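Local atomic coordinates of deferrochelatase (Vibrio cholerae, PDB entry 5DE0), a protein that binds heme b and probably acts as a peroxidase of the dye-decolorizing (DyP) family. Residues L24-N29 / V96-H101. Residues are numbered along the deposited sequence; the frame is centred on the assembly and turned at random.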
loop_
_atom_site.group_PDB
_atom_site.type_symbol
_atom_site.label_atom_id
_atom_site.label_comp_id
_atom_site.label_asym_id
_atom_site.label_seq_id
_atom_site.Cartn_x
_atom_site.Cartn_y
_atom_site.Cartn_z
ATOM N N LEU B 24 -5.951 -6.959 -15.236
ATOM C CA LEU B 24 -6.383 -8.343 -15.073
ATOM C C LEU B 24 -6.629 -9.041 -16.409
ATOM O O LEU B 24 -6.837 -8.398 -17.438
ATOM C CB LEU B 24 -7.644 -8.408 -14.201
ATOM C CG LEU B 24 -8.913 -7.682 -14.660
ATOM C CD1 LEU B 24 -9.831 -8.617 -15.432
ATOM C CD2 LEU B 24 -9.646 -7.073 -13.472
ATOM N N LYS B 25 -6.594 -10.368 -16.375
ATOM C CA LYS B 25 -6.840 -11.186 -17.553
ATOM C C LYS B 25 -8.101 -12.014 -17.334
ATOM O O LYS B 25 -8.320 -12.535 -16.241
ATOM C CB LYS B 25 -5.641 -12.093 -17.837
ATOM C CG LYS B 25 -5.704 -12.839 -19.158
ATOM C CD LYS B 25 -5.302 -11.948 -20.324
ATOM C CE LYS B 25 -5.392 -12.702 -21.644
ATOM N NZ LYS B 25 -5.060 -11.839 -22.810
ATOM N N VAL B 26 -8.931 -12.126 -18.366
ATOM C CA VAL B 26 -10.176 -12.877 -18.259
ATOM C C VAL B 26 -9.991 -14.307 -18.758
ATOM O O VAL B 26 -9.779 -14.539 -19.948
ATOM C CB VAL B 26 -11.308 -12.199 -19.047
ATOM C CG1 VAL B 26 -12.623 -12.923 -18.812
ATOM C CG2 VAL B 26 -11.423 -10.734 -18.647
ATOM N N ARG B 27 -10.074 -15.264 -17.839
ATOM C CA ARG B 27 -9.792 -16.660 -18.163
ATOM C C ARG B 27 -11.038 -17.461 -18.545
ATOM O O ARG B 27 -11.002 -18.272 -19.470
ATOM C CB ARG B 27 -9.082 -17.336 -16.987
ATOM C CG ARG B 27 -7.646 -16.882 -16.796
ATOM C CD ARG B 27 -6.876 -16.974 -18.108
ATOM N NE ARG B 27 -5.500 -16.506 -17.974
ATOM C CZ ARG B 27 -4.639 -16.417 -18.983
ATOM N NH1 ARG B 27 -5.010 -16.760 -20.209
ATOM N NH2 ARG B 27 -3.405 -15.980 -18.766
ATOM N N GLN B 28 -12.136 -17.237 -17.832
ATOM C CA GLN B 28 -13.373 -17.960 -18.109
ATOM C C GLN B 28 -14.596 -17.145 -17.702
ATOM O O GLN B 28 -14.462 -16.063 -17.130
ATOM C CB GLN B 28 -13.380 -19.307 -17.385
ATOM C CG GLN B 28 -13.300 -19.189 -15.872
ATOM C CD GLN B 28 -13.547 -20.506 -15.162
ATOM O OE1 GLN B 28 -13.399 -21.581 -15.746
ATOM N NE2 GLN B 28 -13.930 -20.428 -13.894
ATOM N N ASN B 29 -15.780 -17.682 -17.997
ATOM C CA ASN B 29 -17.057 -17.042 -17.670
ATOM C C ASN B 29 -17.094 -15.568 -18.050
ATOM O O ASN B 29 -17.441 -14.714 -17.234
ATOM C CB ASN B 29 -17.364 -17.201 -16.178
ATOM C CG ASN B 29 -17.777 -18.614 -15.818
ATOM O OD1 ASN B 29 -18.460 -19.288 -16.589
ATOM N ND2 ASN B 29 -17.365 -19.073 -14.643
ATOM N N VAL B 96 -2.823 -8.407 -21.069
ATOM C CA VAL B 96 -3.880 -7.945 -20.176
ATOM C C VAL B 96 -5.149 -7.610 -20.960
ATOM O O VAL B 96 -5.080 -7.070 -22.064
ATOM C CB VAL B 96 -3.412 -6.713 -19.361
ATOM C CG1 VAL B 96 -2.823 -5.658 -20.284
ATOM C CG2 VAL B 96 -4.548 -6.136 -18.524
ATOM N N ASP B 97 -6.305 -7.948 -20.392
ATOM C CA ASP B 97 -7.585 -7.701 -21.046
ATOM C C ASP B 97 -8.299 -6.457 -20.519
ATOM O O ASP B 97 -8.946 -5.738 -21.280
ATOM C CB ASP B 97 -8.511 -8.908 -20.882
ATOM C CG ASP B 97 -7.992 -10.147 -21.584
ATOM O OD1 ASP B 97 -7.270 -10.003 -22.592
ATOM O OD2 ASP B 97 -8.312 -11.267 -21.130
ATOM N N VAL B 98 -8.201 -6.219 -19.215
ATOM C CA VAL B 98 -9.014 -5.193 -18.565
ATOM C C VAL B 98 -8.212 -4.312 -17.610
ATOM O O VAL B 98 -7.367 -4.798 -16.857
ATOM C CB VAL B 98 -10.193 -5.833 -17.781
ATOM C CG1 VAL B 98 -10.982 -4.777 -17.017
ATOM C CG2 VAL B 98 -11.105 -6.608 -18.720
ATOM N N LEU B 99 -8.484 -3.012 -17.654
ATOM C CA LEU B 99 -7.941 -2.072 -16.682
ATOM C C LEU B 99 -9.053 -1.525 -15.787
ATOM O O LEU B 99 -10.094 -1.080 -16.274
ATOM C CB LEU B 99 -7.216 -0.920 -17.388
ATOM C CG LEU B 99 -6.907 0.331 -16.557
ATOM C CD1 LEU B 99 -5.990 0.011 -15.385
ATOM C CD2 LEU B 99 -6.299 1.424 -17.432
ATOM N N ILE B 100 -8.830 -1.575 -14.478
ATOM C CA ILE B 100 -9.728 -0.944 -13.519
ATOM C C ILE B 100 -9.001 0.198 -12.821
ATOM O O ILE B 100 -8.070 -0.033 -12.050
ATOM C CB ILE B 100 -10.242 -1.945 -12.466
ATOM C CG1 ILE B 100 -11.011 -3.085 -13.135
ATOM C CG2 ILE B 100 -11.122 -1.239 -11.441
ATOM C CD1 ILE B 100 -11.559 -4.109 -12.165
ATOM N N HIS B 101 -9.424 1.428 -13.096
ATOM C CA HIS B 101 -8.770 2.607 -12.534
ATOM C C HIS B 101 -9.694 3.375 -11.591
ATOM O O HIS B 101 -10.768 3.829 -11.991
ATOM C CB HIS B 101 -8.281 3.525 -13.659
ATOM C CG HIS B 101 -7.807 4.864 -13.188
ATOM N ND1 HIS B 101 -8.054 6.027 -13.887
ATOM C CD2 HIS B 101 -7.097 5.227 -12.095
ATOM C CE1 HIS B 101 -7.522 7.048 -13.240
ATOM N NE2 HIS B 101 -6.934 6.590 -12.150
#
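Leu24 and Val98 form an antiparallel hydrogen-bonded pair at the point where Asp97 and Val98 make a classic beta bulge opposite Leu24, in the four-stranded antiparallel sheet of the N-terminal ferredoxin-like half of this DyP-type peroxidase. Leu24 N gives its hydrogen to Val98 O at 3.1 Å. The return bonds are doubled: Leu24 O accepts from Val98 N at 3.1 Å and from Asp97 N at 3.0 Å, so two consecutive amides share one acceptor.

Next to the bulge, the carboxylate of Asp97 stands in for a backbone acceptor. Its OD2 receives Val26 N at 3.0 Å in a nearly straight bond (166°) that reaches the oxygen on its anti side, somewhat out of the carboxylate plane, and an amide with no backbone carbonyl opposite it in 96-101 is thereby satisfied. OD1 accepts Lys25 NZ from above the carboxylate plane in a salt bridge of 2.9 Å. Asp95 binds the same ammonium, which probably helps balance two neighbouring acids. The lysine chain leaves the strand with CG anti to the backbone N (chi1 -171°) and bends at chi2 (80°), which carries CD and CE past the carboxylate before NZ meets it.

Leu24 and Val98 point the same way on one face of the sheet, joined there by Val26 and Ile100. Helix 30-38 packs on this face through Val33 and Leu37, whereas Val96 is turned to strand 281-291 of the other sheet. Here the two branches of Leu24 divide their partners: CD1 rests on Val98 CB, and CD2 touches Ile100 CD1 at 3.8 Å.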